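Local coordinates for protein pheromone from Euplotes raikovi Er-13 (Euplotes raikovi, PDB 6E6N) that probably acts as a secreted mating pheromone through which cells of this ciliate signal their mating type to themselves and to one another, at residues E2-A6 against D17-A21. Numbering follows the deposited sequence.
Sequences ECAIA and DAACA
Cys3 and Cys20 are joined by a disulfide that sews helix 2-8 to the last turn of helix 13-20, an example of how disulfides supplement a small hydrophobic core in a 38-residue protein. The SG atoms of Cys3 and Cys20 lie 2.0 Å apart, and the bridge turns through 84°, close to the relaxed right angle of a C-S-S-C unit. The two sulfurs meet between the helices, and the CA atoms of Cys3 and Cys20 come within 4.6 Å. Helix 24-37 closes over this side, with Cys30 against both cysteines, Ala26 against Cys3 and Thr27 against Cys20.

Packing is tightest beside the bridge, where the methyl groups of Ala6 and Ala19 press together, CB to CB at 3.5 Å, shorter than an ordinary carbon contact. The small methyls let the two helices come close at this point.

The outer margin is looser. With chi1 178° and chi2 176°, the side chain of Glu2 extends across Ala19 at the surface, its CG 3.4 Å from Ala19 O. The carboxylate lies along the same residue: Glu2 OE2 is 3.6 Å from Ala19 O, and unless the acid is protonated no hydrogen can sit between these oxygens. That approach is probably mildly unfavourable, tolerated because Glu2 is exposed. Cohesion between these segments therefore rests mainly on one covalent link and a small apolar patch, with Glu2 adding non-directional contact at the edge, chemistry that would probably keep the helices paired outside the cell, where disulfides persist.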
# COMPACT_ATOMS: atom_id res chain seq x y z
N GLU A 2 4.38 -4.15 -7.32
CA GLU A 2 3.80 -2.83 -7.40
C GLU A 2 3.27 -2.37 -6.05
O GLU A 2 3.39 -1.20 -5.69
CB GLU A 2 2.65 -2.90 -8.42
CG GLU A 2 1.88 -1.65 -8.63
CD GLU A 2 0.82 -1.78 -9.73
OE1 GLU A 2 0.90 -2.73 -10.54
OE2 GLU A 2 -0.09 -0.92 -9.80
N CYS A 3 2.71 -3.28 -5.27
CA CYS A 3 2.18 -2.91 -3.96
C CYS A 3 3.29 -2.59 -2.96
O CYS A 3 3.23 -1.59 -2.24
CB CYS A 3 1.30 -4.06 -3.45
SG CYS A 3 0.41 -3.67 -1.90
N ALA A 4 4.32 -3.42 -2.91
CA ALA A 4 5.48 -3.15 -2.04
C ALA A 4 6.16 -1.83 -2.42
O ALA A 4 6.55 -1.04 -1.55
CB ALA A 4 6.48 -4.28 -2.08
N ILE A 5 6.26 -1.55 -3.74
CA ILE A 5 6.84 -0.33 -4.16
C ILE A 5 6.02 0.88 -3.67
O ILE A 5 6.56 1.85 -3.14
CB ILE A 5 7.05 -0.30 -5.71
CG1 ILE A 5 8.13 -1.29 -6.12
CG2 ILE A 5 7.38 1.10 -6.22
CD1 ILE A 5 8.12 -1.59 -7.60
N ALA A 6 4.70 0.79 -3.80
CA ALA A 6 3.83 1.90 -3.35
C ALA A 6 3.98 2.17 -1.89
O ALA A 6 4.09 3.31 -1.46
CB ALA A 6 2.37 1.56 -3.74
N ASP A 17 -4.67 1.49 -2.48
CA ASP A 17 -5.75 0.79 -3.11
C ASP A 17 -5.50 0.48 -4.60
O ASP A 17 -5.72 -0.65 -5.07
CB ASP A 17 -7.06 1.59 -2.99
CG ASP A 17 -8.21 0.85 -3.62
OD1 ASP A 17 -8.65 -0.14 -3.04
OD2 ASP A 17 -8.56 1.21 -4.74
N ALA A 18 -5.02 1.47 -5.32
CA ALA A 18 -4.79 1.33 -6.77
C ALA A 18 -3.60 0.41 -7.03
O ALA A 18 -3.69 -0.47 -7.89
CB ALA A 18 -4.54 2.68 -7.39
N ALA A 19 -2.52 0.54 -6.24
CA ALA A 19 -1.29 -0.22 -6.54
C ALA A 19 -1.43 -1.67 -6.11
O ALA A 19 -0.77 -2.54 -6.69
CB ALA A 19 -0.14 0.37 -5.81
N CYS A 20 -2.33 -1.98 -5.17
CA CYS A 20 -2.38 -3.32 -4.57
C CYS A 20 -3.59 -4.13 -5.01
O CYS A 20 -3.65 -5.36 -4.78
CB CYS A 20 -2.36 -3.18 -3.07
SG CYS A 20 -0.93 -2.24 -2.41
N ALA A 21 -4.53 -3.47 -5.67
CA ALA A 21 -5.67 -4.17 -6.29
C ALA A 21 -5.12 -5.27 -7.18
O ALA A 21 -4.13 -5.04 -7.88
CB ALA A 21 -6.53 -3.22 -7.07